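Local atomic coordinates of phosphatidylethanolamine-binding protein (Plasmodium vivax, PDB entry 2GZQ), a protein that probably binds phosphatidylethanolamine or other phosphate-bearing ligands, as other proteins of its family do. Residues V63-K68 with L112-D117; E71-D76 with G106-E111; Y77-F82 with F142-V147; W102-I107 with K118-L123; G153-V158 with N185-V190. All blocks are in the same frame, centred on the assembly; numbering follows the deposited sequence. Where two conformers were deposited one is given.

The five contacts sample the two sheets of one chain and their loops. Contact 1 pairs edge strand 111-113 of the four-stranded antiparallel sheet with strand 66-69. Contacts 3 and 4 pair neighbouring strands of the six-stranded sheet; their centres lie about 9 Å apart, and the Leu-81 N to Val-104 O bond (2.8 Å) joins them. Trp-102 of contact 4 meets Val-63 and Ile-67 of contact 1, so the sheets pack there. Contact 2, centred about 9 Å from contact 3, ties together the loops leaving strands 66-69 and 99-107. Contact 5, a loop contact just before strand 188-198, is centred about 8 Å from contact 3; that strand then pairs with 138-148.

Contact 1: V63-K68 with L112-D117; sequences VPRNIK and LVKGTD
Leu-112 and Ile-67 form an antiparallel hydrogen-bonded pair. The three residues with most surface buried are Leu-112 (70 Å²), Lys-114 (64 Å²) and Ile-67 (55 Å²), with Arg-65 close behind. Two backbone bonds close the pair, Ile-67 N to Leu-112 O and Leu-112 N to Ile-67 O, each 2.9 Å, the second almost straight at 174°. On the buried face of the sheet the two side chains meet at their roots, CB of Ile-67 lying 4.3 Å from CB of Leu-112. Leu-112 then reaches Ile-107 and Cys-120, whereas Ile-67 reaches Trp-102. On the other face Asn-66 and Val-113 stand side by side.

Lys-114 is the second residue of the turn. Its N donates to Arg-65 O at 2.9 Å, but from 45° above the carbonyl plane, consistent with the ladder ending here. In the conformer given, CG of Lys-114 comes within 4.4 Å of CG of Arg-65, while the two cationic ends remain apart. At the far end Val-63 CG2 rests 3.9 Å from Gly-115 CA. Where the strands part, a water donates to Pro-64 O and Leu-112 O and accepts from Gly-115 N, bridging three backbone atoms, Leu-112 O taking it as a second donor.

Residues 113 to 116 form a type I' beta turn, with Lys-114 and Gly-115 both at positive phi. This turn ends the edge ladder of the smaller sheet of the PEBP-family fold; on the other side of strand 66-69, toward strand 39-42, Arg-65 and Asn-66 together face Ser-42 as a classic beta bulge.

Contact 2: E71-D76 with G106-E111; sequences EEPPED and GIKSKE
Pro-73 packs its ring against the backbone of Ile-107 and Lys-108, and this is the tight part of the contact. CD of Pro-73 comes to 3.4 Å from Lys-108 O, and its CG to 3.6 Å from Ile-107 O, so one edge of the pyrrolidine rests on two successive carbonyls. Behind it the ring meets Tyr-79 and Leu-146, which place it against the larger sheet. Next along the loop, the stems of Glu-72 and Lys-110 cross at about a right angle, with CG of Glu-72 3.8 Å from CG of Lys-110.

The outer side is looser and is bridged by water. Glu-72 CG stands beside the backbone N (chi1 -69°) and the chain is extended beyond it, which carries the carboxylate out to two waters. One links OE1 to Lys-108 O; the other donates to OE2 and accepts from Lys-110 N. Lys-108 instead bends at chi2 and chi3, both near -65°, folding its ammonium back toward the loop. There NZ donates to Tyr-77 O, and to two waters, one also bound to Pro-73 O and the other to Asp-76 N.

Although acids and lysines mingle here, their charged atoms stay apart, Asp-76 OD1 lying 6.0 Å from Lys-108 NZ and Glu-72 OE2 6.6 Å from Lys-110 NZ. The chemistry thus implies a join made by proline and methylene packing, with the ammonium of Lys-108 held mainly by carbonyl and water oxygens and the nearby carboxylates acting, if at all, at longer range.

Contact 3: Y77-F82 with F142-V147; sequences YCYILF and FILSLV
Strands 77-82 and 142-147 run antiparallel in the middle of the six-stranded sheet, their axes 4.6 Å apart at closest and their directions 147° apart, and six backbone bonds, a reciprocal N-to-O pair each time, join Cys-78 with Val-147, Ile-80 with Ser-145 and Phe-82 with Ile-143.

On the face that carries Tyr-79, Leu-81, Leu-144 and Leu-146, the ring of Tyr-79 is the centrepiece. Leu-144 CD2 lies over its face, 4.0 Å from the centroid of the Tyr-79 ring and 10° off the normal, a CH-pi contact. Having CG opposite the backbone N (chi1 -169°) lets Leu-144 lean across to the neighbouring strand. Leu-146 lies alongside the ring, with CD2 3.6 Å from Tyr-79 CE2. The hydroxyl is bonded to Glu-71 O.

The other face is carried by Cys-78, Ile-80, Phe-82, Ile-143, Ser-145 and Val-147. Ile-80 CG2 is 3.8 Å from Ser-145 CB. Nearby, a water donates to Ile-80 O and Ile-143 O and is hydrogen-bonded to Ser-145 OG.

Both faces of this strand pair are mostly hydrocarbon and both are packed: Ile-182 of helix 178-184 lies against Phe-82, Ile-143 and Ser-145, while Phe-69 meets Tyr-79 and Trp-102 meets Leu-81. The chemistry implies a buried apolar pairing, its serine hydroxyl accommodated by a water that also serves two strand carbonyls.

Contact 4: W102-I107 with K118-L123; sequences WAVSGI and KNCITL
Val-104 CG2 and Cys-120 CB, 3.8 Å apart, form the apolar centre of one face, and in the conformer given Cys-120 SG extends it to Ile-107 CG1 at 3.7 Å. There Cys-120 has its sulfur beside the backbone N (chi1 -66°), which turns it over the end of strand 99-107. On the other face Leu-123 spans two residues: its CB faces Ala-103 CB, while CD1 reaches Ser-105 CB at 4.0 Å.

Between these layers the backbones pair antiparallel. Ile-121 N donates to Ser-105 O at 2.7 Å and 176°, nearly in line with the carbonyl bond, and Ser-105 N returns a bond to Ile-121 O. The Leu-123 N to Ala-103 O bond is weak, its angle only 127°, where the chain turns a corner. At the opposite end Gly-106 O lies 3.3 Å from Asn-119 CB; Gly-106 and Ile-107 form a G1 beta bulge facing Tyr-79.

The polar edge follows. A water in the plane of the Trp-102 indole accepts from NE1 and is hydrogen-bonded to Thr-122 OG1, while Ser-105 OG is bonded to Lys-152 O. The chemistry implies a short edge ladder with two strong central bonds, in which water serves Trp-102 NE1 and Thr-122 OG1 and a neighbouring loop serves Ser-105 OG.

Contact 5: G153-V158 with N185-V190; sequences GNVTGV and NDMKIV
Asn-185 OD1 is gripped by two donors: the backbone N of Thr-156 at 2.9 Å and a water at 3.0 Å, which also donates to Asn-154 O. The residue stands just past the end of helix 178-184, whose Schellman motif has Asp-186, at positive phi, as its C-prime residue. The other half of the same amide works too, since Asn-185 ND2 donates to Thr-156 O at 3.0 Å and 166°. Both protein bonds use in-plane lone pairs of their acceptors, and Thr-156 O lies in the amide plane of Asn-185. One side-chain amide therefore reads the N-H and C=O of a single residue, and ND2 is also bonded to Val-181 O, which fixes the flip of the group.

Thr-156 belongs to the type II beta turn from Val-155 to Val-158, closed by Val-158 N to Val-155 O, with Gly-157 at positive phi in its third position. The amide thus joins this turn to the end of the helix.

Beside the polar pair lies a small apolar contact. The selenomethionine Met-187 runs out extended beyond CG, crossing Val-155 at about a right angle, and Val-155 also touches Leu-123 of the larger sheet. In the conformer given, CE of Met-187 lies 3.6 Å from CG2 and 3.8 Å from CG1 of Val-155.

Contact 1: V63-K68 with L112-D117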
# COMPACT_ATOMS: atom_id res chain seq x y z
N VAL A 63 -9.58 4.11 -7.46
CA VAL A 63 -9.34 3.32 -6.26
C VAL A 63 -9.97 1.95 -6.43
O VAL A 63 -11.01 1.81 -7.06
CB VAL A 63 -9.87 4.08 -5.03
CG1 VAL A 63 -11.37 4.11 -4.99
CG2 VAL A 63 -9.32 3.52 -3.75
N PRO A 64 -9.34 0.89 -5.91
CA PRO A 64 -9.99 -0.42 -6.03
C PRO A 64 -11.43 -0.42 -5.58
O PRO A 64 -11.75 0.11 -4.51
CB PRO A 64 -9.12 -1.30 -5.14
CG PRO A 64 -7.74 -0.70 -5.28
CD PRO A 64 -8.00 0.80 -5.30
N ARG A 65 -12.31 -1.04 -6.35
CA ARG A 65 -13.72 -1.06 -6.00
C ARG A 65 -13.94 -1.90 -4.73
O ARG A 65 -14.81 -1.57 -3.93
CB ARG A 65 -14.56 -1.61 -7.15
CG ARG A 65 -16.04 -1.47 -6.92
CD ARG A 65 -16.87 -1.83 -8.13
NE ARG A 65 -18.31 -1.74 -7.86
CZ ARG A 65 -19.26 -2.08 -8.72
NH1 ARG A 65 -20.53 -1.97 -8.40
NH2 ARG A 65 -18.94 -2.52 -9.92
N ASN A 66 -13.25 -3.02 -4.61
CA ASN A 66 -13.49 -3.93 -3.50
C ASN A 66 -12.20 -4.43 -2.90
O ASN A 66 -11.36 -5.00 -3.61
CB ASN A 66 -14.32 -5.14 -3.93
CG ASN A 66 -15.72 -4.78 -4.19
OD1 ASN A 66 -16.51 -4.60 -3.26
ND2 ASN A 66 -16.05 -4.61 -5.45
N ILE A 67 -12.04 -4.22 -1.59
CA ILE A 67 -10.97 -4.80 -0.84
C ILE A 67 -11.59 -5.56 0.31
O ILE A 67 -12.58 -5.11 0.88
CB ILE A 67 -9.99 -3.74 -0.35
CG1 ILE A 67 -9.29 -3.10 -1.54
CG2 ILE A 67 -8.99 -4.32 0.64
CD1 ILE A 67 -8.40 -1.94 -1.19
N LYS A 68 -11.07 -6.74 0.59
CA LYS A 68 -11.58 -7.56 1.69
C LYS A 68 -10.44 -8.11 2.52
O LYS A 68 -9.43 -8.55 1.98
CB LYS A 68 -12.37 -8.76 1.18
CG LYS A 68 -13.61 -8.36 0.40
CD LYS A 68 -14.47 -9.56 -0.02
CE LYS A 68 -15.54 -9.13 -1.03
NZ LYS A 68 -16.75 -10.01 -0.99
N LEU A 112 -13.81 -3.02 2.38
CA LEU A 112 -13.68 -1.62 2.02
C LEU A 112 -14.11 -1.49 0.59
O LEU A 112 -13.51 -2.07 -0.29
CB LEU A 112 -12.23 -1.15 2.19
CG LEU A 112 -11.96 0.35 2.07
CD1 LEU A 112 -12.62 1.07 3.25
CD2 LEU A 112 -10.48 0.65 2.02
N VAL A 113 -15.16 -0.70 0.38
CA VAL A 113 -15.79 -0.54 -0.93
C VAL A 113 -15.52 0.87 -1.42
O VAL A 113 -15.81 1.85 -0.75
CB VAL A 113 -17.31 -0.81 -0.85
CG1 VAL A 113 -17.93 -0.72 -2.24
CG2 VAL A 113 -17.55 -2.16 -0.21
N LYS A 114 -14.89 0.97 -2.58
CA LYS A 114 -14.52 2.25 -3.18
C LYS A 114 -13.68 3.10 -2.24
O LYS A 114 -13.74 4.33 -2.27
CB LYS A 114 -15.76 3.03 -3.63
CG LYS A 114 -16.46 2.40 -4.79
CD LYS A 114 -17.38 3.39 -5.52
CE LYS A 114 -18.17 2.69 -6.59
NZ LYS A 114 -19.03 3.62 -7.39
N GLY A 115 -12.86 2.44 -1.43
CA GLY A 115 -11.76 3.11 -0.78
C GLY A 115 -12.06 3.88 0.49
O GLY A 115 -11.14 4.48 1.05
N THR A 116 -13.29 3.85 0.99
CA THR A 116 -13.63 4.65 2.17
C THR A 116 -14.93 4.18 2.81
O THR A 116 -15.74 3.47 2.20
CB THR A 116 -13.73 6.11 1.79
OG1 THR A 116 -13.78 6.89 2.99
CG2 THR A 116 -14.93 6.38 0.94
N ASP A 117 -15.12 4.58 4.05
CA ASP A 117 -16.35 4.50 4.78
C ASP A 117 -16.34 5.54 5.89
O ASP A 117 -15.42 6.35 5.96
CB ASP A 117 -16.62 3.08 5.32
CG ASP A 117 -15.66 2.65 6.39
OD1 ASP A 117 -15.09 3.50 7.08
OD2 ASP A 117 -15.54 1.41 6.57
O HOH W 1 -11.86 -0.22 -1.71

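Contact 2: E71-D76 with G106-E111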
# COMPACT_ATOMS: atom_id res chain seq x y z
N GLU A 71 -9.76 -10.71 8.50
CA GLU A 71 -10.24 -10.45 9.86
C GLU A 71 -10.31 -8.98 10.11
O GLU A 71 -9.67 -8.20 9.42
CB GLU A 71 -9.39 -11.12 10.90
CG GLU A 71 -8.01 -10.64 10.89
CD GLU A 71 -7.12 -11.32 11.93
OE1 GLU A 71 -6.79 -12.51 11.74
OE2 GLU A 71 -6.75 -10.67 12.93
N GLU A 72 -11.17 -8.60 11.05
CA GLU A 72 -11.25 -7.24 11.55
C GLU A 72 -10.03 -6.92 12.40
O GLU A 72 -9.41 -7.82 12.94
CB GLU A 72 -12.51 -7.08 12.41
CG GLU A 72 -13.78 -7.14 11.60
CD GLU A 72 -15.03 -7.02 12.44
OE1 GLU A 72 -14.94 -6.63 13.62
OE2 GLU A 72 -16.11 -7.33 11.90
N PRO A 73 -9.68 -5.64 12.52
CA PRO A 73 -8.57 -5.31 13.44
C PRO A 73 -8.97 -5.56 14.87
O PRO A 73 -10.14 -5.58 15.19
CB PRO A 73 -8.34 -3.82 13.21
CG PRO A 73 -9.64 -3.32 12.64
CD PRO A 73 -10.26 -4.44 11.88
N PRO A 74 -8.00 -5.72 15.79
CA PRO A 74 -8.31 -5.82 17.21
C PRO A 74 -9.10 -4.63 17.72
O PRO A 74 -9.05 -3.53 17.15
CB PRO A 74 -6.92 -5.86 17.85
CG PRO A 74 -6.03 -6.41 16.78
CD PRO A 74 -6.56 -5.81 15.52
N GLU A 75 -9.83 -4.84 18.80
CA GLU A 75 -10.56 -3.79 19.45
C GLU A 75 -9.66 -2.60 19.76
O GLU A 75 -8.54 -2.78 20.24
CB GLU A 75 -11.13 -4.32 20.76
CG GLU A 75 -12.04 -3.34 21.50
CD GLU A 75 -12.47 -3.84 22.88
OE1 GLU A 75 -13.10 -3.06 23.62
OE2 GLU A 75 -12.17 -5.01 23.22
N ASP A 76 -10.16 -1.41 19.46
CA ASP A 76 -9.45 -0.15 19.63
C ASP A 76 -8.25 0.07 18.73
O ASP A 76 -7.50 1.05 18.90
CB ASP A 76 -9.11 0.09 21.10
CG ASP A 76 -10.33 0.15 21.98
OD1 ASP A 76 -11.36 0.73 21.58
OD2 ASP A 76 -10.26 -0.40 23.09
N GLY A 106 -7.97 4.12 9.48
CA GLY A 106 -9.21 4.08 10.25
C GLY A 106 -10.13 2.92 9.96
O GLY A 106 -11.23 2.85 10.53
N ILE A 107 -9.70 2.02 9.09
CA ILE A 107 -10.54 0.89 8.62
C ILE A 107 -10.85 -0.05 9.79
O ILE A 107 -9.97 -0.47 10.52
CB ILE A 107 -9.84 0.07 7.50
CG1 ILE A 107 -9.45 0.97 6.30
CG2 ILE A 107 -10.68 -1.09 7.07
CD1 ILE A 107 -8.26 0.49 5.50
N LYS A 108 -12.12 -0.34 9.98
CA LYS A 108 -12.62 -1.21 11.05
C LYS A 108 -13.28 -2.48 10.51
O LYS A 108 -13.45 -3.45 11.25
CB LYS A 108 -13.65 -0.48 11.93
CG LYS A 108 -13.11 0.68 12.71
CD LYS A 108 -12.04 0.25 13.70
CE LYS A 108 -12.61 -0.59 14.82
NZ LYS A 108 -11.62 -1.11 15.83
N SER A 109 -13.67 -2.46 9.23
CA SER A 109 -14.56 -3.46 8.62
C SER A 109 -13.76 -4.47 7.81
O SER A 109 -12.73 -4.11 7.25
CB SER A 109 -15.52 -2.77 7.65
OG SER A 109 -16.28 -3.73 6.91
N LYS A 110 -14.25 -5.70 7.66
CA LYS A 110 -13.58 -6.66 6.79
C LYS A 110 -13.70 -6.31 5.32
O LYS A 110 -13.11 -6.97 4.50
CB LYS A 110 -14.15 -8.06 6.96
CG LYS A 110 -13.67 -8.75 8.19
CD LYS A 110 -14.47 -9.99 8.43
CE LYS A 110 -14.01 -11.12 7.55
NZ LYS A 110 -14.57 -12.41 8.04
N GLU A 111 -14.48 -5.29 4.98
CA GLU A 111 -14.72 -4.93 3.58
C GLU A 111 -14.54 -3.43 3.42
O GLU A 111 -15.05 -2.64 4.24
CB GLU A 111 -16.14 -5.31 3.15
CG GLU A 111 -16.22 -6.59 2.37
CD GLU A 111 -17.48 -6.65 1.53
OE1 GLU A 111 -18.56 -6.88 2.12
OE2 GLU A 111 -17.38 -6.45 0.30
O HOH W 2 -13.83 -3.91 13.84
O HOH W 3 -16.60 -6.41 9.16
O HOH W 4 -12.23 -4.01 15.86
O HOH W 5 -12.84 -1.18 18.42

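Contact 3: Y77-F82 with F142-V147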
# COMPACT_ATOMS: atom_id res chain seq x y z
N TYR A 77 -8.11 -0.80 17.74
CA TYR A 77 -7.17 -0.62 16.65
C TYR A 77 -7.93 -0.51 15.33
O TYR A 77 -9.08 -0.93 15.22
CB TYR A 77 -6.14 -1.77 16.60
CG TYR A 77 -5.10 -1.63 17.68
CD1 TYR A 77 -3.89 -1.02 17.40
CD2 TYR A 77 -5.37 -2.02 18.98
CE1 TYR A 77 -2.95 -0.85 18.37
CE2 TYR A 77 -4.43 -1.84 19.98
CZ TYR A 77 -3.22 -1.25 19.67
OH TYR A 77 -2.31 -1.06 20.69
N CYS A 78 -7.25 0.03 14.34
CA CYS A 78 -7.80 0.02 13.01
C CYS A 78 -6.69 -0.26 12.01
O CYS A 78 -5.50 -0.25 12.35
CB CYS A 78 -8.54 1.33 12.71
SG CYS A 78 -7.50 2.75 12.92
N TYR A 79 -7.07 -0.57 10.78
CA TYR A 79 -6.08 -0.69 9.73
C TYR A 79 -5.77 0.65 9.11
O TYR A 79 -6.63 1.52 8.94
CB TYR A 79 -6.55 -1.63 8.62
CG TYR A 79 -6.77 -3.09 9.03
CD1 TYR A 79 -7.91 -3.74 8.67
CD2 TYR A 79 -5.82 -3.78 9.76
CE1 TYR A 79 -8.13 -5.07 9.02
CE2 TYR A 79 -6.03 -5.10 10.12
CZ TYR A 79 -7.18 -5.74 9.74
OH TYR A 79 -7.33 -7.06 10.14
N ILE A 80 -4.52 0.75 8.71
CA ILE A 80 -4.03 1.79 7.81
C ILE A 80 -3.41 1.09 6.60
O ILE A 80 -2.64 0.14 6.76
CB ILE A 80 -3.06 2.77 8.53
CG1 ILE A 80 -2.60 3.86 7.58
CG2 ILE A 80 -1.92 2.03 9.20
CD1 ILE A 80 -1.87 5.01 8.28
N LEU A 81 -3.77 1.55 5.41
CA LEU A 81 -3.39 0.91 4.16
C LEU A 81 -2.65 1.92 3.30
O LEU A 81 -3.14 3.03 3.08
CB LEU A 81 -4.66 0.45 3.45
CG LEU A 81 -4.48 -0.23 2.10
CD1 LEU A 81 -3.59 -1.44 2.12
CD2 LEU A 81 -5.83 -0.62 1.53
N PHE A 82 -1.49 1.51 2.81
CA PHE A 82 -0.71 2.31 1.90
C PHE A 82 -0.58 1.54 0.58
O PHE A 82 -0.29 0.32 0.62
CB PHE A 82 0.72 2.54 2.43
CG PHE A 82 0.82 3.31 3.72
CD1 PHE A 82 0.02 4.39 4.00
CD2 PHE A 82 1.75 2.95 4.68
CE1 PHE A 82 0.17 5.08 5.19
CE2 PHE A 82 1.90 3.65 5.83
CZ PHE A 82 1.10 4.69 6.11
N PHE A 142 0.74 -3.11 -1.70
CA PHE A 142 -0.25 -2.70 -0.72
C PHE A 142 0.19 -3.21 0.63
O PHE A 142 0.33 -4.40 0.82
CB PHE A 142 -1.62 -3.29 -1.08
CG PHE A 142 -2.20 -2.78 -2.37
CD1 PHE A 142 -1.76 -3.26 -3.57
CD2 PHE A 142 -3.20 -1.83 -2.37
CE1 PHE A 142 -2.33 -2.83 -4.76
CE2 PHE A 142 -3.77 -1.38 -3.56
CZ PHE A 142 -3.30 -1.88 -4.73
N ILE A 143 0.40 -2.31 1.59
CA ILE A 143 0.87 -2.66 2.92
C ILE A 143 -0.22 -2.30 3.94
O ILE A 143 -0.68 -1.15 4.00
CB ILE A 143 2.14 -1.88 3.28
CG1 ILE A 143 3.25 -2.09 2.24
CG2 ILE A 143 2.61 -2.26 4.67
CD1 ILE A 143 4.36 -1.08 2.29
N LEU A 144 -0.60 -3.28 4.72
CA LEU A 144 -1.64 -3.16 5.72
C LEU A 144 -1.05 -3.23 7.11
O LEU A 144 -0.30 -4.18 7.40
CB LEU A 144 -2.65 -4.31 5.56
CG LEU A 144 -3.94 -4.19 6.35
CD1 LEU A 144 -4.82 -3.09 5.78
CD2 LEU A 144 -4.67 -5.55 6.39
N SER A 145 -1.34 -2.22 7.94
CA SER A 145 -0.77 -2.13 9.28
C SER A 145 -1.87 -1.80 10.28
O SER A 145 -2.95 -1.34 9.91
CB SER A 145 0.32 -1.05 9.34
OG SER A 145 1.33 -1.28 8.40
N LEU A 146 -1.60 -2.02 11.55
CA LEU A 146 -2.46 -1.61 12.65
C LEU A 146 -1.98 -0.31 13.26
O LEU A 146 -0.78 -0.12 13.51
CB LEU A 146 -2.41 -2.66 13.77
CG LEU A 146 -3.12 -3.98 13.42
CD1 LEU A 146 -2.91 -4.91 14.62
CD2 LEU A 146 -4.58 -3.80 13.11
N VAL A 147 -2.93 0.56 13.52
CA VAL A 147 -2.74 1.81 14.23
C VAL A 147 -3.79 1.90 15.33
O VAL A 147 -4.92 1.47 15.16
CB VAL A 147 -2.79 3.02 13.24
CG1 VAL A 147 -4.11 3.12 12.53
CG2 VAL A 147 -2.49 4.33 13.94
O HOH W 6 0.31 0.28 6.32

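Contact 4: W102-I107 with K118-L123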
# COMPACT_ATOMS: atom_id res chain seq x y z
N TRP A 102 -1.58 6.11 -2.38
CA TRP A 102 -2.82 6.08 -1.61
C TRP A 102 -2.48 5.79 -0.17
O TRP A 102 -1.65 4.92 0.10
CB TRP A 102 -3.75 5.00 -2.20
CG TRP A 102 -5.11 4.89 -1.59
CD1 TRP A 102 -5.87 5.88 -1.05
CD2 TRP A 102 -5.86 3.69 -1.48
NE1 TRP A 102 -7.07 5.36 -0.61
CE2 TRP A 102 -7.09 4.01 -0.86
CE3 TRP A 102 -5.62 2.36 -1.85
CZ2 TRP A 102 -8.05 3.06 -0.57
CZ3 TRP A 102 -6.60 1.41 -1.59
CH2 TRP A 102 -7.81 1.77 -0.96
N ALA A 103 -3.11 6.51 0.75
CA ALA A 103 -3.03 6.22 2.17
C ALA A 103 -4.35 6.48 2.83
O ALA A 103 -4.87 7.60 2.80
CB ALA A 103 -1.96 7.07 2.86
N VAL A 104 -4.92 5.45 3.45
CA VAL A 104 -6.20 5.56 4.13
C VAL A 104 -6.06 4.88 5.48
O VAL A 104 -5.51 3.80 5.59
CB VAL A 104 -7.36 5.00 3.26
CG1 VAL A 104 -7.13 3.55 2.88
CG2 VAL A 104 -8.69 5.19 3.93
N SER A 105 -6.58 5.54 6.51
CA SER A 105 -6.42 5.11 7.88
C SER A 105 -7.75 5.08 8.60
O SER A 105 -8.62 5.90 8.34
CB SER A 105 -5.46 6.10 8.53
OG SER A 105 -5.18 5.79 9.89
N GLY A 106 -7.97 4.12 9.48
CA GLY A 106 -9.21 4.08 10.25
C GLY A 106 -10.13 2.92 9.96
O GLY A 106 -11.23 2.85 10.53
N ILE A 107 -9.70 2.02 9.09
CA ILE A 107 -10.54 0.89 8.62
C ILE A 107 -10.85 -0.05 9.79
O ILE A 107 -9.97 -0.47 10.52
CB ILE A 107 -9.84 0.07 7.50
CG1 ILE A 107 -9.45 0.97 6.30
CG2 ILE A 107 -10.68 -1.09 7.07
CD1 ILE A 107 -8.26 0.49 5.50
N LYS A 118 -17.34 5.49 6.78
CA LYS A 118 -17.51 6.51 7.81
C LYS A 118 -16.33 6.62 8.75
O LYS A 118 -16.15 7.68 9.36
CB LYS A 118 -18.79 6.25 8.60
CG LYS A 118 -18.80 4.96 9.37
CD LYS A 118 -20.11 4.73 10.08
CE LYS A 118 -20.00 3.55 11.04
NZ LYS A 118 -21.28 3.26 11.72
N ASN A 119 -15.57 5.54 8.90
CA ASN A 119 -14.46 5.47 9.84
C ASN A 119 -13.14 5.98 9.30
O ASN A 119 -12.20 6.18 10.07
CB ASN A 119 -14.27 4.02 10.31
CG ASN A 119 -15.51 3.45 10.97
OD1 ASN A 119 -15.97 2.37 10.61
ND2 ASN A 119 -16.05 4.18 11.92
N CYS A 120 -13.07 6.09 7.98
CA CYS A 120 -11.78 6.25 7.34
C CYS A 120 -11.37 7.70 7.15
O CYS A 120 -12.18 8.56 6.84
CB CYS A 120 -11.80 5.52 6.01
SG CYS A 120 -11.94 3.73 6.19
N ILE A 121 -10.10 7.95 7.33
CA ILE A 121 -9.48 9.23 7.02
C ILE A 121 -8.60 8.97 5.82
O ILE A 121 -7.67 8.15 5.87
CB ILE A 121 -8.64 9.72 8.20
CG1 ILE A 121 -9.48 9.83 9.46
CG2 ILE A 121 -8.02 11.07 7.85
CD1 ILE A 121 -8.73 10.33 10.68
N THR A 122 -8.84 9.68 4.73
CA THR A 122 -8.00 9.59 3.56
C THR A 122 -6.83 10.58 3.66
O THR A 122 -6.99 11.78 3.47
CB THR A 122 -8.82 9.78 2.27
OG1 THR A 122 -9.76 8.70 2.17
CG2 THR A 122 -7.95 9.78 1.05
N LEU A 123 -5.69 10.07 4.06
CA LEU A 123 -4.52 10.90 4.29
C LEU A 123 -3.87 11.32 2.97
O LEU A 123 -3.37 12.41 2.82
CB LEU A 123 -3.51 10.15 5.15
CG LEU A 123 -3.97 9.81 6.56
CD1 LEU A 123 -2.94 8.86 7.22
CD2 LEU A 123 -4.16 11.04 7.39
O HOH W 7 -9.52 6.60 0.39

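Contact 5: G153-V158 with N185-V190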
# COMPACT_ATOMS: atom_id res chain seq x y z
N GLY A 153 -5.58 9.55 12.87
CA GLY A 153 -5.38 10.81 12.14
C GLY A 153 -4.20 11.61 12.62
O GLY A 153 -4.11 12.81 12.37
N ASN A 154 -3.29 10.93 13.31
CA ASN A 154 -2.11 11.54 13.87
C ASN A 154 -0.89 10.72 13.50
O ASN A 154 -0.24 10.13 14.36
CB ASN A 154 -2.27 11.61 15.39
CG ASN A 154 -1.20 12.43 16.05
OD1 ASN A 154 -0.48 13.17 15.37
ND2 ASN A 154 -1.08 12.30 17.36
N VAL A 155 -0.59 10.69 12.22
CA VAL A 155 0.47 9.87 11.68
C VAL A 155 1.64 10.80 11.38
O VAL A 155 1.55 11.65 10.48
CB VAL A 155 0.02 9.16 10.40
CG1 VAL A 155 1.14 8.33 9.83
CG2 VAL A 155 -1.25 8.34 10.71
N THR A 156 2.71 10.69 12.15
CA THR A 156 3.88 11.49 11.91
C THR A 156 4.39 11.22 10.49
O THR A 156 4.56 10.06 10.13
CB THR A 156 4.93 11.16 12.99
OG1 THR A 156 4.35 11.41 14.28
CG2 THR A 156 6.20 11.97 12.79
N GLY A 157 4.65 12.27 9.71
CA GLY A 157 5.11 12.10 8.35
C GLY A 157 4.02 12.16 7.29
O GLY A 157 4.30 12.42 6.11
N VAL A 158 2.77 11.95 7.70
CA VAL A 158 1.66 11.92 6.79
C VAL A 158 0.49 12.70 7.39
O VAL A 158 -0.46 12.12 7.95
CB VAL A 158 1.22 10.48 6.44
CG1 VAL A 158 0.29 10.53 5.24
CG2 VAL A 158 2.40 9.58 6.13
N ASN A 185 6.04 5.45 13.60
CA ASN A 185 4.75 5.64 14.27
C ASN A 185 4.36 4.47 15.17
O ASN A 185 3.26 4.41 15.68
CB ASN A 185 3.66 5.85 13.22
CG ASN A 185 3.62 7.25 12.71
OD1 ASN A 185 3.10 8.14 13.38
ND2 ASN A 185 4.26 7.49 11.57
N ASP A 186 5.28 3.54 15.35
CA ASP A 186 5.04 2.36 16.20
C ASP A 186 3.81 1.57 15.74
O ASP A 186 3.05 1.03 16.54
CB ASP A 186 4.90 2.76 17.69
CG ASP A 186 6.19 3.24 18.31
OD1 ASP A 186 7.27 2.85 17.83
OD2 ASP A 186 6.12 4.02 19.28
N MSE A 187 3.61 1.50 14.43
CA MSE A 187 2.53 0.71 13.86
C MSE A 187 3.03 -0.72 13.62
O MSE A 187 4.22 -0.97 13.63
CB MSE A 187 2.04 1.37 12.57
CG MSE A 187 1.41 2.74 12.79
SE MSE A 187 1.26 3.73 11.07
CE MSE A 187 0.15 5.18 11.65
N LYS A 188 2.11 -1.66 13.41
CA LYS A 188 2.46 -3.07 13.21
C LYS A 188 2.01 -3.51 11.82
O LYS A 188 0.81 -3.48 11.54
CB LYS A 188 1.80 -3.97 14.27
CG LYS A 188 2.16 -5.43 14.10
CD LYS A 188 1.36 -6.35 15.01
CE LYS A 188 1.63 -7.82 14.62
NZ LYS A 188 2.80 -8.38 15.33
N ILE A 189 2.92 -3.97 10.96
CA ILE A 189 2.54 -4.50 9.67
C ILE A 189 1.87 -5.84 9.87
O ILE A 189 2.37 -6.70 10.59
CB ILE A 189 3.77 -4.69 8.77
CG1 ILE A 189 4.38 -3.32 8.46
CG2 ILE A 189 3.41 -5.43 7.50
CD1 ILE A 189 5.79 -3.37 7.96
N VAL A 190 0.72 -6.03 9.23
CA VAL A 190 -0.04 -7.28 9.36
C VAL A 190 -0.49 -7.95 8.06
O VAL A 190 -0.89 -9.08 8.08
CB VAL A 190 -1.25 -7.12 10.29
CG1 VAL A 190 -0.84 -6.73 11.71
CG2 VAL A 190 -2.28 -6.12 9.72
O HOH W 8 0.33 7.33 14.23